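Local coordinates for 3-phytase (Klebsiella pneumoniae, PDB 2WNH), which probably hydrolyses phytate (inositol hexakisphosphate) and perhaps other phosphate esters, as a histidine acid phosphatase with 3-phytase activity, at residues P29-R35 / E48-G54; E39-G43 / P181-F185; L56-G60 / W218-L222; H59-A63 / L348-Q352; A149-A154 / D250-V255. The protein carries 3 engineered substitutions. All blocks are in the same frame, centred on the assembly; numbering follows the deposited sequence. Where two conformers were deposited one is given.

Interaction 1: P29-R35 / E48-G54; sequences PPTAGNR and EWTTHDG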
# COMPACT_ATOMS: atom_id res chain seq x y z
N PRO B 29 31.37 -8.87 9.60
CA PRO B 29 32.74 -9.20 9.16
C PRO B 29 33.39 -9.96 10.30
O PRO B 29 32.80 -10.08 11.39
CB PRO B 29 33.41 -7.83 9.01
CG PRO B 29 32.23 -6.82 8.98
CD PRO B 29 31.23 -7.45 9.91
N PRO B 30 34.63 -10.46 10.10
CA PRO B 30 35.33 -11.08 11.24
C PRO B 30 35.37 -10.11 12.42
O PRO B 30 35.37 -8.90 12.24
CB PRO B 30 36.76 -11.29 10.69
CG PRO B 30 36.87 -10.42 9.48
CD PRO B 30 35.47 -10.43 8.89
N THR B 31 35.43 -10.62 13.65
CA THR B 31 35.70 -9.73 14.77
C THR B 31 37.17 -9.30 14.71
O THR B 31 37.96 -9.89 13.99
CB THR B 31 35.47 -10.42 16.09
OG1 THR B 31 36.43 -11.46 16.22
CG2 THR B 31 34.06 -11.04 16.15
N ALA B 32 37.52 -8.26 15.46
CA ALA B 32 38.90 -7.80 15.52
C ALA B 32 39.85 -8.94 15.89
O ALA B 32 40.87 -9.13 15.23
CB ALA B 32 39.05 -6.63 16.47
N GLY B 33 39.47 -9.72 16.91
CA GLY B 33 40.25 -10.89 17.33
C GLY B 33 40.39 -11.93 16.25
O GLY B 33 41.50 -12.46 16.03
N ASN B 34 39.27 -12.25 15.59
CA ASN B 34 39.27 -13.19 14.47
C ASN B 34 40.26 -12.75 13.40
O ASN B 34 41.03 -13.56 12.89
CB ASN B 34 37.90 -13.26 13.76
CG ASN B 34 36.81 -13.95 14.56
OD1 ASN B 34 35.61 -13.77 14.25
ND2 ASN B 34 37.18 -14.72 15.60
N ARG B 35 40.22 -11.48 13.04
CA ARG B 35 41.10 -10.96 11.98
C ARG B 35 42.57 -11.18 12.33
O ARG B 35 43.33 -11.69 11.51
CB ARG B 35 40.85 -9.48 11.71
CG ARG B 35 41.76 -8.92 10.61
CD ARG B 35 41.42 -7.48 10.25
NE ARG B 35 40.07 -7.34 9.69
CZ ARG B 35 39.73 -7.64 8.44
NH1 ARG B 35 40.61 -8.12 7.58
NH2 ARG B 35 38.48 -7.46 8.06
N GLU B 48 39.05 -6.13 4.01
CA GLU B 48 38.47 -5.17 4.93
C GLU B 48 37.08 -4.86 4.39
O GLU B 48 36.96 -4.41 3.25
CB GLU B 48 39.32 -3.91 4.97
CG GLU B 48 40.70 -4.12 5.58
CD GLU B 48 40.67 -4.26 7.09
OE1 GLU B 48 39.62 -3.93 7.71
OE2 GLU B 48 41.69 -4.71 7.67
N TRP B 49 36.05 -5.10 5.19
CA TRP B 49 34.68 -4.88 4.75
C TRP B 49 34.25 -3.43 4.93
O TRP B 49 34.91 -2.67 5.65
CB TRP B 49 33.70 -5.79 5.49
CG TRP B 49 33.96 -7.25 5.41
CD1 TRP B 49 35.17 -7.88 5.31
CD2 TRP B 49 32.98 -8.29 5.54
NE1 TRP B 49 35.00 -9.24 5.34
CE2 TRP B 49 33.66 -9.52 5.47
CE3 TRP B 49 31.58 -8.30 5.69
CZ2 TRP B 49 33.00 -10.76 5.56
CZ3 TRP B 49 30.92 -9.52 5.79
CH2 TRP B 49 31.63 -10.74 5.71
N THR B 50 33.14 -3.05 4.30
CA THR B 50 32.63 -1.69 4.43
C THR B 50 32.04 -1.48 5.82
O THR B 50 31.93 -0.37 6.30
CB THR B 50 31.60 -1.36 3.34
OG1 THR B 50 32.19 -1.57 2.05
CG2 THR B 50 31.17 0.11 3.40
N THR B 51 31.68 -2.58 6.47
CA THR B 51 31.22 -2.56 7.84
C THR B 51 32.41 -2.74 8.78
O THR B 51 33.30 -3.53 8.47
CB THR B 51 30.24 -3.73 8.01
OG1 THR B 51 29.13 -3.50 7.12
CG2 THR B 51 29.72 -3.84 9.42
N HIS B 52 32.43 -2.04 9.92
CA HIS B 52 33.47 -2.27 10.95
C HIS B 52 33.50 -3.74 11.39
O HIS B 52 32.46 -4.36 11.57
CB HIS B 52 33.21 -1.39 12.17
CG HIS B 52 33.23 0.07 11.85
ND1 HIS B 52 34.39 0.73 11.51
CD2 HIS B 52 32.23 0.98 11.77
CE1 HIS B 52 34.10 2.00 11.25
NE2 HIS B 52 32.80 2.17 11.40
N ASP B 53 34.70 -4.29 11.62
CA ASP B 53 34.82 -5.66 12.13
C ASP B 53 33.90 -5.92 13.32
O ASP B 53 33.79 -5.08 14.23
CB ASP B 53 36.27 -5.97 12.57
CG ASP B 53 37.20 -6.21 11.38
OD1 ASP B 53 36.70 -6.39 10.25
OD2 ASP B 53 38.43 -6.25 11.61
N GLY B 54 33.21 -7.05 13.28
CA GLY B 54 32.29 -7.43 14.37
C GLY B 54 30.92 -6.76 14.43
O GLY B 54 30.12 -7.10 15.31
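T31, just ahead of helix 32-42, comes nearest to G54 with their CA atoms 4.1 Å apart, where the irregular run E48-G54 folds back against P29-R35. R35 and D53 carry the polar half of the contact. The arginine leaves the helix with CG anti to the backbone N (chi1 -180°) and bends at chi3, which lays its guanidinium alongside the carboxylate. The grip is side-on: NE of R35 donates to OD2 of D53 at 2.8 Å and NH2 to OD1 at 3.0 Å, nearly straight and in the guanidinium plane, each oxygen using its syn lone pair. The two flat groups are therefore almost coplanar, 12° apart. E48 arrives differently, its carboxylate stacked over one guanidinium face; OE2 stands 3.6 Å from NH1 of R35, and only charge joins them because no N-H points there. E39 salt-bridges NH1, and the T47 carbonyl takes a second hydrogen bond from NH2.

The apolar half is P29 on W49. CA of P29 sits 3.6 Å above the centre of the tryptophan's six-membered ring in a CH-pi contact, with CB 3.5 Å from CD2 of W49, while CD of P30 packs near NE1 of W49. T31 and N34 close the helix start as a capping box. P29 and P30 end the RHGXRXP signature of histidine acid phosphatases, so that motif's end and the helix start after it are clasped here. With two carboxylates and E39 around one guanidinium, R35 is probably charged, its plane fixed by the paired bonds to D53.

Interaction 2: E39-G43 / P181-F185; sequences EAATG and PCPIF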
# COMPACT_ATOMS: atom_id res chain seq x y z
N GLU B 39 44.70 -13.61 9.86
CA GLU B 39 45.76 -12.95 9.10
C GLU B 39 47.13 -13.50 9.50
O GLU B 39 47.99 -13.69 8.64
CB GLU B 39 45.69 -11.43 9.24
CG GLU B 39 44.51 -10.87 8.44
CD GLU B 39 44.42 -9.36 8.46
OE1 GLU B 39 45.09 -8.68 9.28
OE2 GLU B 39 43.62 -8.83 7.65
N ALA B 40 47.30 -13.81 10.79
CA ALA B 40 48.53 -14.46 11.26
C ALA B 40 48.64 -15.88 10.72
O ALA B 40 49.70 -16.28 10.24
CB ALA B 40 48.61 -14.45 12.80
N ALA B 41 47.54 -16.62 10.78
CA ALA B 41 47.47 -18.01 10.30
C ALA B 41 47.87 -18.21 8.84
O ALA B 41 48.41 -19.26 8.47
CB ALA B 41 46.07 -18.57 10.51
N THR B 42 47.58 -17.22 8.00
CA THR B 42 47.78 -17.36 6.55
C THR B 42 48.87 -16.44 6.03
O THR B 42 49.17 -16.44 4.84
CB THR B 42 46.47 -17.06 5.77
OG1 THR B 42 46.00 -15.75 6.13
CG2 THR B 42 45.41 -18.09 6.10
N GLY B 43 49.45 -15.65 6.93
CA GLY B 43 50.53 -14.73 6.61
C GLY B 43 50.17 -13.67 5.59
O GLY B 43 51.03 -13.20 4.85
N PRO B 181 54.65 -19.34 3.09
CA PRO B 181 54.30 -19.93 4.39
C PRO B 181 52.83 -19.70 4.77
O PRO B 181 52.31 -18.58 4.67
CB PRO B 181 55.23 -19.19 5.37
CG PRO B 181 56.38 -18.73 4.53
CD PRO B 181 55.75 -18.37 3.21
N CYS B 182 52.17 -20.78 5.19
CA CYS B 182 50.81 -20.72 5.71
C CYS B 182 50.87 -21.43 7.06
O CYS B 182 50.55 -22.61 7.15
CB CYS B 182 49.86 -21.44 4.75
SG CYS B 182 48.22 -20.68 4.53
N PRO B 183 51.32 -20.70 8.10
CA PRO B 183 51.68 -21.23 9.43
C PRO B 183 50.67 -22.21 10.04
O PRO B 183 51.05 -23.30 10.48
CB PRO B 183 51.82 -19.98 10.30
CG PRO B 183 52.16 -18.91 9.35
CD PRO B 183 51.49 -19.23 8.05
N ILE B 184 49.39 -21.83 10.05
CA ILE B 184 48.35 -22.66 10.70
C ILE B 184 48.28 -24.14 10.27
O ILE B 184 47.92 -25.00 11.08
CB ILE B 184 46.93 -21.99 10.60
CG1 ILE B 184 45.97 -22.50 11.69
CG2 ILE B 184 46.32 -22.17 9.22
CD1 ILE B 184 46.35 -22.10 13.12
N PHE B 185 48.62 -24.44 9.02
CA PHE B 185 48.47 -25.82 8.54
C PHE B 185 49.62 -26.71 9.00
O PHE B 185 49.55 -27.93 8.90
CB PHE B 185 48.25 -25.86 7.01
CG PHE B 185 46.97 -25.17 6.58
CD1 PHE B 185 46.97 -23.82 6.26
CD2 PHE B 185 45.78 -25.88 6.54
CE1 PHE B 185 45.77 -23.17 5.89
CE2 PHE B 185 44.57 -25.25 6.17
CZ PHE B 185 44.58 -23.89 5.85
O HOH W 1 49.84 -17.59 2.47
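A40 starts the contact with its carbonyl: the O lies 3.7 Å from CG of P183, whose ring rests against the last turn of helix 32-42. One residue on, A41 does most of the work. Its O accepts from I184 N at 3.2 Å, a nearly straight bond (173°) lying in the carbonyl plane on a lone pair. The same oxygen touches CD of P183 at 3.1 Å; this is packing, the proline N having no hydrogen to offer. On the apolar side, CB of A41 meets CB of I184 at 3.5 Å. The isoleucine puts CG1 anti to its backbone N (chi1 -158°), which leaves CG2 the nearer of the two branches to A41. Both residues also pack on V206, so helix 204-219 closes the apolar side.

T42 turns its CB away, yet its CG2 still lies 4.1 Å from SG of C182, the cysteine disulfide-bonded to C176. Its hydroxyl is bonded to partners beyond the two segments, the carbonyl of I38 and the indole N-H of W46. The T42 carbonyl is served by a water at 2.7 Å, which also reaches O of P181 by a weak bond. G43 then leaves the helix with positive phi, its N bonding weakly to O of A40.

This is a Schellman end on helix 32-42 whose A41 carbonyl is taken over by a backbone N-H from a distant, disulfide-tethered loop, a junction that probably belongs to the helical domain characteristic of histidine acid phosphatases.

Interaction 3: L56-G60 / W218-L222; sequences LTGHG and WSENL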
# COMPACT_ATOMS: atom_id res chain seq x y z
N LEU B 56 27.07 -5.46 12.60
CA LEU B 56 26.11 -6.05 11.65
C LEU B 56 26.24 -5.30 10.31
O LEU B 56 26.16 -4.06 10.27
CB LEU B 56 24.68 -5.93 12.17
CG LEU B 56 23.56 -6.49 11.26
CD1 LEU B 56 23.60 -8.00 11.22
CD2 LEU B 56 22.17 -6.01 11.73
N THR B 57 26.42 -6.04 9.22
CA THR B 57 26.56 -5.38 7.91
C THR B 57 25.18 -4.96 7.40
O THR B 57 24.17 -5.47 7.87
CB THR B 57 27.20 -6.30 6.87
OG1 THR B 57 26.28 -7.33 6.50
CG2 THR B 57 28.50 -6.92 7.41
N GLY B 58 25.17 -4.05 6.41
CA GLY B 58 23.90 -3.60 5.84
C GLY B 58 23.18 -4.77 5.18
O GLY B 58 21.97 -4.95 5.34
N HIS B 59 23.92 -5.58 4.43
CA HIS B 59 23.36 -6.77 3.80
C HIS B 59 22.80 -7.72 4.88
O HIS B 59 21.71 -8.31 4.73
CB HIS B 59 24.44 -7.44 2.95
CG HIS B 59 24.00 -8.69 2.24
ND1 HIS B 59 23.78 -8.72 0.88
CD2 HIS B 59 23.79 -9.95 2.69
CE1 HIS B 59 23.44 -9.95 0.52
NE2 HIS B 59 23.45 -10.72 1.60
N GLY B 60 23.54 -7.83 5.99
CA GLY B 60 23.07 -8.60 7.15
C GLY B 60 21.75 -8.08 7.69
O GLY B 60 20.84 -8.86 7.97
N TRP B 218 30.57 -15.21 1.89
CA TRP B 218 29.65 -15.78 0.88
C TRP B 218 28.25 -15.21 1.10
O TRP B 218 27.61 -14.69 0.18
CB TRP B 218 29.58 -17.32 0.94
CG TRP B 218 28.67 -17.86 -0.15
CD1 TRP B 218 27.33 -18.18 -0.04
CD2 TRP B 218 29.01 -18.05 -1.53
NE1 TRP B 218 26.84 -18.58 -1.27
CE2 TRP B 218 27.85 -18.52 -2.20
CE3 TRP B 218 30.20 -17.89 -2.27
CZ2 TRP B 218 27.84 -18.81 -3.58
CZ3 TRP B 218 30.19 -18.19 -3.65
CH2 TRP B 218 29.01 -18.64 -4.28
N SER B 219 27.79 -15.32 2.34
CA SER B 219 26.43 -14.93 2.71
C SER B 219 26.20 -13.44 2.51
O SER B 219 25.06 -13.02 2.21
CB SER B 219 26.17 -15.30 4.17
OG SER B 219 26.35 -16.70 4.34
N GLU B 220 27.26 -12.66 2.69
CA GLU B 220 27.30 -11.20 2.51
C GLU B 220 27.12 -10.74 1.06
O GLU B 220 26.85 -9.57 0.79
CB GLU B 220 28.66 -10.67 3.05
CG GLU B 220 28.96 -9.17 2.84
CD GLU B 220 28.18 -8.25 3.79
OE1 GLU B 220 27.31 -8.74 4.53
OE2 GLU B 220 28.46 -7.02 3.82
N ASN B 221 27.33 -11.65 0.11
CA ASN B 221 27.48 -11.23 -1.30
C ASN B 221 28.73 -10.36 -1.56
O ASN B 221 28.70 -9.41 -2.38
CB ASN B 221 26.18 -10.56 -1.83
CG ASN B 221 26.14 -10.51 -3.36
OD1 ASN B 221 26.78 -11.32 -4.04
ND2 ASN B 221 25.40 -9.53 -3.92
N LEU B 222 29.84 -10.64 -0.85
CA LEU B 222 31.14 -10.06 -1.24
C LEU B 222 31.48 -10.51 -2.66
O LEU B 222 31.17 -11.64 -3.05
CB LEU B 222 32.27 -10.57 -0.32
CG LEU B 222 32.41 -10.02 1.09
CD1 LEU B 222 33.67 -10.60 1.75
CD2 LEU B 222 32.45 -8.49 1.19
O HOH W 2 26.69 -5.09 3.37
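OG1 of T57 is gripped from two sides: it donates to OE1 of E220 at 2.6 Å and accepts from the backbone N of G60 at 2.8 Å. The first bond uses the syn lone pair of the carboxylate oxygen. The second is the N-cap bond that starts helix 58-77. T57 places the hydroxyl between its backbone N and carbonyl carbon (chi1 71°), where one oxygen can serve both partners. E220 reaches it by bending at chi2, and its other oxygen, OE2, takes a hydrogen bond of 2.7 Å from a water that in turn accepts from N of H59 at 3.0 Å. The carboxylate thus faces the first turn of the helix, directly through the threonine and indirectly through the water; the helix start would probably favour its anionic form.

H59 approaches with its ring. The carbonyl O of E220 sits 3.2 Å above the ring plane, over its centre, so it rests on the flat of the imidazole without taking a hydrogen bond from ND1. CB of N221 lies 3.7 Å from CE1 of H59 beside it. ND1 bonds to D110 of the second subunit, whose D110 and G117 also hold the N221 amide, so the contact continues across the subunit interface. A glycerol, probably from the crystallisation liquor, binds the E220 and N221 carbonyls.

Two helix ends meet here: the threonine N-cap of helix 58-77 and, at N221 with its positive phi, the Schellman motif that finishes helix 204-219.

Interaction 4: H59-A63 / L348-Q352; sequences HGYAA and LRRLQ
The imidazole of H59 has L351 over one face, opposite the side where O of E220 rests, and backbone carbonyls at its edge. CD2 of L351 makes a CH-pi contact with the ring, 3.6 Å from its centroid and 16° off the normal, while CG of L351 lies 3.4 Å from CE1. At the rim, NE2 donates to O of L348 at 2.9 Å. The bond is bent (148°), and the oxygen stands somewhat out of the ring plane. O of R349 lies in that plane, 3.3 Å from CE1.

The L348 carbonyl is shared: N of L351 reaches it from the face opposite to the histidine, one of the bonds of the Schellman motif. L351 itself takes a positive phi (49°) there, and its side chain, CG anti to the carbonyl carbon, lies between the ring and the next turn of helix 58-77, with CD2 3.7 Å from CB of A63. L348 adds a looser touch on the same alanine. With NE2 on a carbonyl and ND1 on D110 of the second subunit, the ring is held at both nitrogens.

Helix 58-77 is thus joined to the end of helix 345-349, which follows strand 334-342 of the main sheet. R349 ties that end to helix 204-219 and the residues after it through the carbonyls of W218 and L222, and to the second subunit through G115.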
# COMPACT_ATOMS: atom_id res chain seq x y z
N HIS B 59 23.92 -5.58 4.43
CA HIS B 59 23.36 -6.77 3.80
C HIS B 59 22.80 -7.72 4.88
O HIS B 59 21.71 -8.31 4.73
CB HIS B 59 24.44 -7.44 2.95
CG HIS B 59 24.00 -8.69 2.24
ND1 HIS B 59 23.78 -8.72 0.88
CD2 HIS B 59 23.79 -9.95 2.69
CE1 HIS B 59 23.44 -9.95 0.52
NE2 HIS B 59 23.45 -10.72 1.60
N GLY B 60 23.54 -7.83 5.99
CA GLY B 60 23.07 -8.60 7.15
C GLY B 60 21.75 -8.08 7.69
O GLY B 60 20.84 -8.86 7.97
N TYR B 61 21.65 -6.76 7.84
CA TYR B 61 20.38 -6.16 8.31
C TYR B 61 19.26 -6.51 7.32
O TYR B 61 18.18 -6.97 7.74
CB TYR B 61 20.54 -4.65 8.42
CG TYR B 61 19.45 -3.95 9.19
CD1 TYR B 61 18.22 -3.66 8.59
CD2 TYR B 61 19.65 -3.57 10.52
CE1 TYR B 61 17.22 -2.99 9.30
CE2 TYR B 61 18.63 -2.91 11.25
CZ TYR B 61 17.43 -2.62 10.61
OH TYR B 61 16.42 -2.00 11.29
N ALA B 62 19.50 -6.30 6.02
CA ALA B 62 18.49 -6.60 4.99
C ALA B 62 18.02 -8.05 5.02
O ALA B 62 16.84 -8.30 4.92
CB ALA B 62 19.01 -6.23 3.60
N ALA B 63 18.95 -9.00 5.17
CA ALA B 63 18.57 -10.40 5.25
C ALA B 63 17.72 -10.71 6.48
O ALA B 63 16.79 -11.50 6.40
CB ALA B 63 19.81 -11.29 5.23
N LEU B 348 20.77 -16.40 1.33
CA LEU B 348 21.36 -15.28 2.07
C LEU B 348 22.13 -14.38 1.12
O LEU B 348 21.96 -13.18 1.13
CB LEU B 348 22.30 -15.79 3.17
CG LEU B 348 21.55 -16.41 4.35
CD1 LEU B 348 22.56 -17.19 5.22
CD2 LEU B 348 20.80 -15.37 5.19
N ARG B 349 22.97 -14.99 0.26
CA ARG B 349 23.76 -14.23 -0.69
C ARG B 349 22.87 -13.38 -1.60
O ARG B 349 23.21 -12.23 -1.91
CB ARG B 349 24.64 -15.17 -1.53
CG ARG B 349 25.64 -14.43 -2.43
CD ARG B 349 26.65 -15.38 -3.03
NE ARG B 349 27.57 -14.69 -3.94
CZ ARG B 349 28.70 -14.07 -3.59
NH1 ARG B 349 29.09 -14.04 -2.32
NH2 ARG B 349 29.45 -13.48 -4.53
N ARG B 350 21.73 -13.94 -2.00
CA ARG B 350 20.81 -13.28 -2.96
C ARG B 350 19.77 -12.37 -2.31
O ARG B 350 18.96 -11.74 -3.01
CB ARG B 350 20.11 -14.34 -3.82
CG ARG B 350 21.07 -15.18 -4.72
CD ARG B 350 20.32 -16.34 -5.36
NE ARG B 350 19.15 -15.83 -6.08
CZ ARG B 350 19.16 -15.41 -7.34
NH1 ARG B 350 20.27 -15.46 -8.06
NH2 ARG B 350 18.04 -14.95 -7.89
N LEU B 351 19.79 -12.27 -0.98
CA LEU B 351 18.73 -11.57 -0.23
C LEU B 351 17.34 -12.03 -0.68
O LEU B 351 16.41 -11.21 -0.86
CB LEU B 351 18.88 -10.04 -0.33
CG LEU B 351 20.12 -9.46 0.36
CD1 LEU B 351 20.21 -7.97 0.14
CD2 LEU B 351 20.11 -9.78 1.88
N GLN B 352 17.20 -13.35 -0.83
CA GLN B 352 15.92 -13.95 -1.19
C GLN B 352 14.95 -13.87 -0.01
O GLN B 352 15.30 -14.25 1.10
CB GLN B 352 16.13 -15.43 -1.57
CG GLN B 352 14.84 -16.23 -1.78
CD GLN B 352 14.07 -15.73 -3.00
OE1 GLN B 352 14.63 -15.67 -4.09
NE2 GLN B 352 12.82 -15.33 -2.80

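Interaction 5: A149-A154 / D250-V255; sequences AVKEKA and DLSNDV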
# COMPACT_ATOMS: atom_id res chain seq x y z
N ALA B 149 37.18 -31.79 30.53
CA ALA B 149 36.01 -32.01 29.66
C ALA B 149 36.35 -31.99 28.17
O ALA B 149 35.90 -32.87 27.43
CB ALA B 149 34.93 -30.95 29.98
N VAL B 150 37.10 -30.98 27.73
CA VAL B 150 37.52 -30.86 26.33
C VAL B 150 38.44 -32.03 25.96
O VAL B 150 38.26 -32.66 24.92
CB VAL B 150 38.20 -29.48 26.04
CG1 VAL B 150 38.73 -29.40 24.62
CG2 VAL B 150 37.20 -28.34 26.29
N LYS B 151 39.39 -32.33 26.83
CA LYS B 151 40.31 -33.45 26.55
C LYS B 151 39.59 -34.78 26.44
O LYS B 151 39.89 -35.60 25.56
CB LYS B 151 41.42 -33.51 27.60
CG LYS B 151 42.47 -32.45 27.42
CD LYS B 151 43.42 -32.42 28.61
CE LYS B 151 44.28 -33.68 28.67
NZ LYS B 151 45.39 -33.54 29.66
N GLU B 152 38.61 -35.00 27.32
CA GLU B 152 37.82 -36.23 27.32
C GLU B 152 37.07 -36.43 26.02
O GLU B 152 37.14 -37.50 25.40
CB GLU B 152 36.83 -36.25 28.49
CG GLU B 152 36.10 -37.58 28.65
CD GLU B 152 37.05 -38.75 28.89
OE1 GLU B 152 37.90 -38.67 29.82
OE2 GLU B 152 36.97 -39.76 28.14
N LYS B 153 36.39 -35.38 25.58
CA LYS B 153 35.65 -35.44 24.34
C LYS B 153 36.56 -35.48 23.12
O LYS B 153 36.27 -36.23 22.20
CB LYS B 153 34.69 -34.26 24.24
CG LYS B 153 33.64 -34.47 23.18
CD LYS B 153 32.58 -33.38 23.22
CE LYS B 153 31.51 -33.69 22.20
NZ LYS B 153 30.49 -32.61 22.15
N ALA B 154 37.64 -34.70 23.13
CA ALA B 154 38.56 -34.63 21.99
C ALA B 154 39.26 -35.98 21.71
O ALA B 154 39.38 -36.38 20.57
CB ALA B 154 39.59 -33.52 22.18
N ASP B 250 31.90 -29.11 18.29
CA ASP B 250 31.83 -30.33 19.08
C ASP B 250 32.76 -30.24 20.29
O ASP B 250 32.43 -30.74 21.36
CB ASP B 250 32.21 -31.56 18.26
CG ASP B 250 31.15 -31.96 17.26
OD1 ASP B 250 29.96 -31.53 17.38
OD2 ASP B 250 31.51 -32.74 16.33
N LEU B 251 33.90 -29.57 20.11
CA LEU B 251 34.99 -29.58 21.11
C LEU B 251 35.10 -28.29 21.89
O LEU B 251 36.06 -28.09 22.62
CB LEU B 251 36.34 -29.92 20.43
CG LEU B 251 36.41 -31.26 19.71
CD1 LEU B 251 37.81 -31.48 19.10
CD2 LEU B 251 36.01 -32.43 20.62
N SER B 252 34.11 -27.40 21.73
CA SER B 252 34.07 -26.18 22.51
C SER B 252 32.68 -25.94 23.12
O SER B 252 32.37 -26.44 24.20
CB SER B 252 34.56 -24.96 21.71
OG SER B 252 33.80 -24.76 20.50
N ASN B 253 31.83 -25.19 22.41
CA ASN B 253 30.49 -24.88 22.92
C ASN B 253 29.58 -26.07 23.17
O ASN B 253 28.67 -25.98 23.99
CB ASN B 253 29.80 -23.92 21.95
CG ASN B 253 30.66 -22.75 21.60
OD1 ASN B 253 31.24 -22.12 22.46
ND2 ASN B 253 30.75 -22.46 20.31
N ASP B 254 29.79 -27.16 22.45
CA ASP B 254 28.92 -28.32 22.55
C ASP B 254 29.45 -29.39 23.53
O ASP B 254 28.93 -30.49 23.57
CB ASP B 254 28.64 -28.90 21.17
CG ASP B 254 27.82 -27.95 20.29
OD1 ASP B 254 26.93 -27.24 20.83
OD2 ASP B 254 28.06 -27.90 19.07
N VAL B 255 30.50 -29.04 24.27
CA VAL B 255 31.00 -29.88 25.37
C VAL B 255 30.01 -29.70 26.53
O VAL B 255 29.79 -28.59 26.99
CB VAL B 255 32.43 -29.44 25.79
CG1 VAL B 255 32.87 -30.17 27.07
CG2 VAL B 255 33.43 -29.71 24.66
O HOH W 3 28.88 -32.82 19.86
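K153 runs its aliphatic chain past L251 and V255, with CG 4.0 Å from CD2 of the leucine and CD 4.0 Å from CG2 of the valine. CG stands anti to the backbone N (chi1 -164°) and the rest is fully extended, so the ammonium is carried from helix 143-154 across to the backbone of D250-V255. There NZ donates to O of D250 at 2.8 Å, in the carbonyl plane and on a lone pair. A second bond, to O of D254, is weak. A water, 2.8 Å from NZ, accepts from the lysine and donates to OD1 of D250, linking the ammonium to that carboxylate without direct contact.

Nearer the helix the packing is apolar. CB of A149 meets CG1 of V255 at 3.6 Å, and CD2 of L251 comes equally near to CA of A154 as it settles on the last turn of the helix. V150 rests its CG1 against the L251 carbonyl; it also packs on strands 191-193 and 199-201, while L251 touches helix 157-163. The type I turn from S252 to V255 folds the chain back, so that O of D254 comes near the ammonium already bonded to O of D250.

Both acids have stronger partners of their own: D250 pairs with R312, and D254 with R298 and T299. The ammonium is held chiefly by the carbonyl of D250, the last residue of helix 243-250, a helix end that would be expected to attract a positive group, and the D250 and D254 carboxylates probably add a longer-range pull.

In the fold
Interactions 3 and 4 are the buried pair: they share H59 and G60 at the start of helix 58-77, their centres lie about 6 Å apart, and both continue into the second subunit. Interactions 1, 2 and 5 are only partly buried. Interaction 1 touches interaction 3 through W49 on E220 and T51 on T57. It shares helix 32-42 with interaction 2, the two holding opposite ends, one by a salt-bridge network and proline-aromatic packing, the other by a backbone hydrogen bond and alanine, proline and isoleucine packing. Interaction 5 stands apart, on the far side of the chain's centre from interaction 4, and uses a lysine on carbonyls where the buried pair uses a histidine and a threonine.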